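Putative phosphosugar isomerase (Clostridium difficile, PDB 3G68) is a double-SIS-domain protein that probably binds phosphosugars and may act as a sugar-phosphate isomerase. Local coordinates at residues 138-143 with 332-337; 231-236 with 320-325. All coordinates share one frame; numbering follows the deposited sequence. Where two conformers were deposited one is given.

Interaction 1: 138-143 with 332-337; sequences EKSGAK and DPSVPK
Two serine hydroxyls meet across this contact, each delivered by its first torsion. In S140 the OG is swung opposite the backbone N (chi1 179°), while in S334 it lies opposite the carbonyl carbon, beside its own N. The hydroxyls therefore converge tip to tip, S140 OG to S334 OG 2.7 Å, a hydrogen bond in which either may be the donor. Both sit in turns. S140 heads an ST turn, its OG also accepting from A142 N at 3.1 Å, and D332 to V335 form a type I beta turn. The contact thus joins the loop between strand 129-130 and helix 145-165, in the first SIS domain, to the loop that follows helix 316-324.

A second bond runs through the backbone next door. G141 N donates to S334 O over 3.1 Å, nearly straight along the N-H (169°) although the donor stands tilted from the carbonyl plane. S334 is thus held at both its hydroxyl and its carbonyl oxygen by consecutive residues of the other loop. Beyond the two bonds the packing is slight: A142 CB rests 3.7 Å from P333 O, a methyl against a carbonyl oxygen, and both residues also pack against T233 of helix 220-234. I4 of helix 4-20 touches S140, P333 and S334.

Each loop is braced from within. On one side E138 takes up T144 N and G146 N at the start of helix 145-165, and K143 folds back, its NZ 2.8 Å from S140 O, so S140 is gripped at its carbonyl as well as its hydroxyl. On the other, D332 makes an Asx turn that holds the backbone of S334: S334 N reaches D332 OD1 at 3.1 Å, coming from above the carboxylate plane.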
ATOM      1  N   GLU B 138       7.357  36.136 -36.054  1.00 16.09           N
ATOM      2  CA  GLU B 138       8.541  35.416 -36.470  1.00 15.15           C
ATOM      3  C   GLU B 138       9.461  36.378 -37.236  1.00 16.00           C
ATOM      4  O   GLU B 138       9.379  36.492 -38.456  1.00 15.04           O
ATOM      5  CB  GLU B 138       8.139  34.192 -37.271  1.00 14.44           C
ATOM      6  CG  GLU B 138       9.315  33.205 -37.423  1.00 14.34           C
ATOM      7  CD  GLU B 138       8.947  31.883 -38.069  1.00 12.67           C
ATOM      8  OE1 GLU B 138       7.767  31.666 -38.435  1.00 13.97           O
ATOM      9  OE2 GLU B 138       9.866  31.043 -38.191  1.00 12.88           O
ATOM     10  N   LYS B 139      10.326  37.036 -36.468  0.50 16.50           N
ATOM     11  CA  LYS B 139      11.291  37.996 -36.974  0.50 17.50           C
ATOM     12  C   LYS B 139      12.531  37.257 -37.463  0.50 17.61           C
ATOM     13  O   LYS B 139      13.618  37.392 -36.893  0.50 18.46           O
ATOM     14  CB  LYS B 139      11.657  39.016 -35.887  0.50 17.20           C
ATOM     15  CG  LYS B 139      10.481  39.852 -35.399  0.50 17.46           C
ATOM     16  N   SER B 140      12.327  36.362 -38.418  1.00 18.73           N
ATOM     17  CA  SER B 140      13.415  35.713 -39.120  1.00 17.46           C
ATOM     18  C   SER B 140      13.024  35.700 -40.570  1.00 16.87           C
ATOM     19  O   SER B 140      11.874  35.424 -40.901  1.00 16.34           O
ATOM     20  CB  SER B 140      13.630  34.281 -38.633  1.00 17.88           C
ATOM     21  OG  SER B 140      14.685  33.672 -39.365  1.00 15.27           O
ATOM     22  N   GLY B 141      13.977  36.030 -41.428  1.00 17.74           N
ATOM     23  CA  GLY B 141      13.784  35.923 -42.858  1.00 18.81           C
ATOM     24  C   GLY B 141      13.616  34.452 -43.243  1.00 20.09           C
ATOM     25  O   GLY B 141      12.991  34.151 -44.266  1.00 24.69           O
ATOM     26  N   ALA B 142      14.130  33.533 -42.416  1.00 16.80           N
ATOM     27  CA  ALA B 142      14.053  32.086 -42.707  1.00 14.96           C
ATOM     28  C   ALA B 142      12.955  31.427 -41.847  1.00 12.80           C
ATOM     29  O   ALA B 142      13.233  30.784 -40.856  1.00 13.84           O
ATOM     30  CB  ALA B 142      15.432  31.434 -42.476  1.00 13.15           C
ATOM     31  N   LYS B 143      11.703  31.576 -42.274  1.00 14.49           N
ATOM     32  CA  LYS B 143      10.531  31.095 -41.498  1.00 14.26           C
ATOM     33  C   LYS B 143      10.499  29.583 -41.383  1.00 13.12           C
ATOM     34  O   LYS B 143      10.708  28.876 -42.394  1.00 11.68           O
ATOM     35  CB  LYS B 143       9.203  31.534 -42.138  1.00 14.99           C
ATOM     36  CG  LYS B 143       9.048  33.043 -42.427  1.00 18.75           C
ATOM     37  CD  LYS B 143       8.823  33.828 -41.163  1.00 21.65           C
ATOM     38  CE  LYS B 143       8.327  35.239 -41.459  1.00 21.38           C
ATOM     39  NZ  LYS B 143       9.353  36.158 -41.930  1.00 19.08           N
ATOM     40  N   ASP B 332      24.381  35.304 -40.668  1.00 18.94           N
ATOM     41  CA  ASP B 332      23.358  35.277 -39.666  1.00 18.39           C
ATOM     42  C   ASP B 332      22.195  34.844 -40.537  1.00 14.23           C
ATOM     43  O   ASP B 332      21.699  35.643 -41.352  1.00 13.22           O
ATOM     44  CB  ASP B 332      23.112  36.662 -39.054  1.00 18.44           C
ATOM     45  CG  ASP B 332      21.914  36.680 -38.118  1.00 25.15           C
ATOM     46  OD1 ASP B 332      21.121  35.711 -38.142  1.00 20.76           O
ATOM     47  OD2 ASP B 332      21.756  37.680 -37.378  1.00 22.44           O
ATOM     48  N   PRO B 333      21.733  33.597 -40.368  1.00 12.14           N
ATOM     49  CA  PRO B 333      20.710  33.104 -41.294  1.00 13.59           C
ATOM     50  C   PRO B 333      19.333  33.747 -41.192  1.00 14.22           C
ATOM     51  O   PRO B 333      18.495  33.491 -42.048  1.00 14.44           O
ATOM     52  CB  PRO B 333      20.666  31.614 -40.993  1.00 12.48           C
ATOM     53  CG  PRO B 333      21.084  31.502 -39.596  1.00 11.03           C
ATOM     54  CD  PRO B 333      22.057  32.587 -39.337  1.00 11.92           C
ATOM     55  N   SER B 334      19.101  34.544 -40.151  1.00 15.04           N
ATOM     56  CA  SER B 334      17.830  35.227 -39.983  1.00 16.17           C
ATOM     57  C   SER B 334      17.799  36.590 -40.667  1.00 15.41           C
ATOM     58  O   SER B 334      16.741  37.189 -40.713  1.00 14.98           O
ATOM     59  CB  SER B 334      17.487  35.393 -38.499  1.00 16.42           C
ATOM     60  OG  SER B 334      16.960  34.188 -37.997  1.00 20.31           O
ATOM     61  N   VAL B 335      18.940  37.058 -41.193  1.00 17.48           N
ATOM     62  CA  VAL B 335      19.032  38.365 -41.893  1.00 17.81           C
ATOM     63  C   VAL B 335      19.335  38.205 -43.401  1.00 18.63           C
ATOM     64  O   VAL B 335      20.399  37.711 -43.752  1.00 18.04           O
ATOM     65  CB  VAL B 335      20.124  39.246 -41.270  1.00 17.92           C
ATOM     66  CG1 VAL B 335      20.224  40.612 -42.022  1.00 18.55           C
ATOM     67  CG2 VAL B 335      19.862  39.439 -39.757  1.00 16.37           C
ATOM     68  N   PRO B 336      18.427  38.633 -44.299  1.00 18.70           N
ATOM     69  CA  PRO B 336      18.767  38.434 -45.715  1.00 19.42           C
ATOM     70  C   PRO B 336      20.023  39.164 -46.199  1.00 19.12           C
ATOM     71  O   PRO B 336      20.514  40.070 -45.541  1.00 18.42           O
ATOM     72  CB  PRO B 336      17.540  38.976 -46.466  1.00 21.91           C
ATOM     73  CG  PRO B 336      16.861  39.865 -45.505  1.00 21.97           C
ATOM     74  CD  PRO B 336      17.105  39.269 -44.145  1.00 19.47           C
ATOM     75  N   LYS B 337      20.560  38.677 -47.310  1.00 18.77           N
ATOM     76  CA  LYS B 337      21.720  39.240 -48.003  1.00 19.58           C
ATOM     77  C   LYS B 337      21.587  40.756 -48.198  1.00 20.48           C
ATOM     78  O   LYS B 337      22.509  41.502 -47.902  1.00 18.94           O
ATOM     79  CB  LYS B 337      21.837  38.573 -49.380  1.00 20.17           C
ATOM     80  CG  LYS B 337      23.003  39.072 -50.276  1.00 20.51           C
ATOM     81  CD  LYS B 337      22.987  38.400 -51.633  1.00 20.22           C
ATOM     82  CE  LYS B 337      24.021  38.982 -52.579  1.00 18.77           C
ATOM     83  NZ  LYS B 337      25.405  38.568 -52.257  1.00 21.49           N
TER

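Interaction 2: 231-236 with 320-325; sequences LETMRI and LICGEI
T233 and C322 make the closest approach between these two helix ends, and it is a polar atom lying against a cysteine. T233 OG1 is 3.4 Å from C322 CB and equally near C322 SG, but its hydrogen bond goes elsewhere, to K229 O one turn earlier in its own helix. With chi1 at 59° the hydroxyl sits between the backbone N and the carbonyl carbon, where it can serve that carbonyl and still press on the cysteine. T233 CG2 lies beside it, 4.1 Å from C322 CB, so both branches of the threonine bear on this one residue.

The apolar packing is carried by selenomethionine M234. Its chain bends at both chi2 and chi3, which carries the selenium over to the other helix: SE lies 3.8 Å from I325 CG2, and CE touches the same methyl. I321, one turn back, adds a looser contact, CG2 to SE at 4.4 Å.

No hydrogen bond joins the two segments; the polar groups are served within their own helix or by residues outside the contact. R235, with positive phi, ends the helical run, and its side chain turns back so that NE donates to E232 O at 2.9 Å, almost straight (171°) and in the guanidinium plane.

Helix 220-234 and helix 316-324 thus meet near their C-terminal ends, in the half of the chain built on the parallel sheet with strands 210-215 and 238-242. L205 of helix 202-206 packs on I321 and I325, while W197 of helix 187-200 also touches I321, and Y191 and I198 touch L320.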
ATOM      1  N   LEU B 231      18.888  27.318 -49.472  1.00  8.99           N
ATOM      2  CA  LEU B 231      19.361  28.316 -50.436  1.00  9.35           C
ATOM      3  C   LEU B 231      19.486  29.683 -49.786  1.00 10.14           C
ATOM      4  O   LEU B 231      20.501  30.367 -49.943  1.00 10.19           O
ATOM      5  CB  LEU B 231      18.414  28.444 -51.636  1.00  9.58           C
ATOM      6  CG  LEU B 231      18.793  29.425 -52.768  1.00  9.33           C
ATOM      7  CD1 LEU B 231      18.120  28.970 -54.086  1.00 12.08           C
ATOM      8  CD2 LEU B 231      18.450  30.908 -52.448  1.00 12.38           C
ATOM      9  N   GLU B 232      18.450  30.077 -49.069  1.00  9.68           N
ATOM     10  CA  GLU B 232      18.415  31.413 -48.437  1.00 10.59           C
ATOM     11  C   GLU B 232      19.459  31.602 -47.344  1.00 10.26           C
ATOM     12  O   GLU B 232      19.917  32.714 -47.124  1.00 11.00           O
ATOM     13  CB  GLU B 232      17.029  31.661 -47.856  1.00 12.19           C
ATOM     14  CG  GLU B 232      15.931  31.806 -48.910  1.00 13.34           C
ATOM     15  CD  GLU B 232      14.506  31.897 -48.319  1.00 15.43           C
ATOM     16  OE1 GLU B 232      14.269  31.502 -47.155  1.00 19.56           O
ATOM     17  OE2 GLU B 232      13.613  32.350 -49.060  1.00 21.07           O
ATOM     18  N   THR B 233      19.865  30.519 -46.689  1.00 10.74           N
ATOM     19  CA  THR B 233      20.770  30.607 -45.531  1.00 11.14           C
ATOM     20  C   THR B 233      22.204  30.171 -45.824  1.00 11.19           C
ATOM     21  O   THR B 233      23.163  30.777 -45.332  1.00 11.73           O
ATOM     22  CB  THR B 233      20.184  29.804 -44.350  1.00  9.93           C
ATOM     23  OG1 THR B 233      19.992  28.421 -44.712  1.00  8.39           O
ATOM     24  CG2 THR B 233      18.846  30.410 -43.920  1.00 10.28           C
HETATM   25  N   MSE B 234      22.352  29.114 -46.607  1.00  8.81           N
HETATM   26  CA  MSE B 234      23.683  28.629 -47.009  1.00  9.74           C
HETATM   27  C   MSE B 234      24.218  29.436 -48.188  1.00  9.02           C
HETATM   28  O   MSE B 234      25.432  29.443 -48.460  1.00  8.32           O
HETATM   29  CB  MSE B 234      23.626  27.151 -47.387  1.00  8.55           C
HETATM   30  CG  MSE B 234      23.118  26.239 -46.290  1.00 10.93           C
HETATM   31 SE   MSE B 234      24.441  25.978 -44.895  0.75 12.65          SE
HETATM   32  CE  MSE B 234      25.669  24.852 -45.914  1.00 11.02           C
ATOM     33  N   ARG B 235      23.313  30.079 -48.929  1.00  9.52           N
ATOM     34  CA  ARG B 235      23.655  30.972 -50.047  1.00 10.56           C
ATOM     35  C   ARG B 235      24.538  30.364 -51.136  1.00  9.28           C
ATOM     36  O   ARG B 235      25.556  30.931 -51.556  1.00 10.16           O
ATOM     37  CB  ARG B 235      24.219  32.256 -49.485  1.00 11.40           C
ATOM     38  CG  ARG B 235      23.122  32.878 -48.681  1.00 13.58           C
ATOM     39  CD  ARG B 235      23.474  34.036 -47.956  1.00 15.38           C
ATOM     40  NE  ARG B 235      22.334  34.360 -47.120  1.00 17.81           N
ATOM     41  CZ  ARG B 235      22.307  35.346 -46.234  1.00 20.97           C
ATOM     42  NH1 ARG B 235      23.350  36.152 -46.069  1.00 20.43           N
ATOM     43  NH2 ARG B 235      21.203  35.517 -45.518  1.00 21.86           N
ATOM     44  N   ILE B 236      24.087  29.198 -51.565  1.00 10.21           N
ATOM     45  CA  ILE B 236      24.713  28.403 -52.605  1.00 10.14           C
ATOM     46  C   ILE B 236      23.571  27.800 -53.403  1.00 10.55           C
ATOM     47  O   ILE B 236      22.407  27.881 -52.976  1.00 10.67           O
ATOM     48  CB  ILE B 236      25.606  27.259 -51.999  1.00 10.97           C
ATOM     49  CG1 ILE B 236      24.778  26.329 -51.107  1.00 12.64           C
ATOM     50  CG2 ILE B 236      26.829  27.855 -51.272  1.00 13.76           C
ATOM     51  CD1 ILE B 236      25.578  25.179 -50.486  1.00 10.30           C
ATOM     52  N   LEU B 320      17.190  22.790 -39.094  1.00  7.80           N
ATOM     53  CA  LEU B 320      18.204  22.986 -38.060  1.00  7.31           C
ATOM     54  C   LEU B 320      19.557  23.292 -38.671  1.00  7.71           C
ATOM     55  O   LEU B 320      20.331  24.100 -38.112  1.00  8.23           O
ATOM     56  CB  LEU B 320      18.259  21.855 -37.023  1.00  5.95           C
ATOM     57  CG  LEU B 320      19.164  22.101 -35.830  1.00  8.57           C
ATOM     58  CD1 LEU B 320      18.814  23.431 -35.088  1.00  7.81           C
ATOM     59  CD2 LEU B 320      19.046  20.931 -34.872  1.00  8.90           C
ATOM     60  N   ILE B 321      19.861  22.659 -39.814  1.00  8.41           N
ATOM     61  CA  ILE B 321      21.072  22.975 -40.559  1.00  7.18           C
ATOM     62  C   ILE B 321      21.062  24.454 -40.925  1.00  8.70           C
ATOM     63  O   ILE B 321      22.079  25.109 -40.775  1.00  8.52           O
ATOM     64  CB  ILE B 321      21.257  22.127 -41.831  1.00  7.39           C
ATOM     65  CG1 ILE B 321      21.691  20.713 -41.468  1.00  7.89           C
ATOM     66  CG2 ILE B 321      22.343  22.755 -42.748  1.00  7.00           C
ATOM     67  CD1 ILE B 321      21.669  19.699 -42.658  1.00  7.66           C
ATOM     68  N   CYS B 322      19.899  24.965 -41.349  1.00  7.61           N
ATOM     69  CA  CYS B 322      19.762  26.385 -41.709  1.00  8.68           C
ATOM     70  C   CYS B 322      20.060  27.320 -40.549  1.00 10.98           C
ATOM     71  O   CYS B 322      20.588  28.413 -40.751  1.00 14.66           O
ATOM     72  CB  CYS B 322      18.387  26.692 -42.304  1.00  9.06           C
ATOM     73  SG  CYS B 322      18.013  25.799 -43.840  1.00 10.31           S
ATOM     74  N   GLY B 323      19.695  26.917 -39.334  1.00  9.43           N
ATOM     75  CA  GLY B 323      19.959  27.721 -38.163  1.00 10.97           C
ATOM     76  C   GLY B 323      21.406  27.644 -37.707  1.00 12.93           C
ATOM     77  O   GLY B 323      21.980  28.670 -37.299  1.00 14.94           O
ATOM     78  N   GLU B 324      22.015  26.462 -37.798  1.00  8.77           N
ATOM     79  CA  GLU B 324      23.355  26.244 -37.224  1.00 12.13           C
ATOM     80  C   GLU B 324      24.611  26.382 -38.097  1.00 12.60           C
ATOM     81  O   GLU B 324      25.646  26.903 -37.657  1.00 12.78           O
ATOM     82  CB  GLU B 324      23.430  24.856 -36.619  1.00  9.35           C
ATOM     83  CG  GLU B 324      22.501  24.651 -35.438  1.00 10.80           C
ATOM     84  CD  GLU B 324      22.804  23.324 -34.691  1.00 16.84           C
ATOM     85  OE1 GLU B 324      23.541  22.485 -35.245  1.00 14.58           O
ATOM     86  OE2 GLU B 324      22.300  23.120 -33.556  1.00 18.94           O
ATOM     87  N   ILE B 325      24.535  25.853 -39.304  1.00 11.51           N
ATOM     88  CA  ILE B 325      25.718  25.810 -40.185  1.00 10.22           C
ATOM     89  C   ILE B 325      26.063  27.175 -40.780  1.00 10.29           C
ATOM     90  O   ILE B 325      27.242  27.487 -40.860  1.00 10.59           O
ATOM     91  CB  ILE B 325      25.606  24.658 -41.219  1.00  8.78           C
ATOM     92  CG1 ILE B 325      25.463  23.314 -40.468  1.00  9.44           C
ATOM     93  CG2 ILE B 325      26.803  24.634 -42.183  1.00  6.30           C
ATOM     94  CD1 ILE B 325      26.727  22.837 -39.639  1.00  6.86           C
TER

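How the interactions relate
Interactions 1 and 2 lie with their centres 10 Å apart, on the same side of the chain's centre. In sequence they are nested: 231-236 and 320-325 both fall between 138-143 and 332-337. The chain that leaves helix 316-324 turns back past interaction 2 to reach the first-domain loop, and the two contacts touch on the way. R235 NH2 probably donates to V335 O at 2.9 Å, and P333 packs on both T233 and C322. Helix 220-234 is shared, bordering interaction 1 as well as taking part in interaction 2. Interaction 2 joins helices within the second half, while interaction 1 links that half to the first SIS domain.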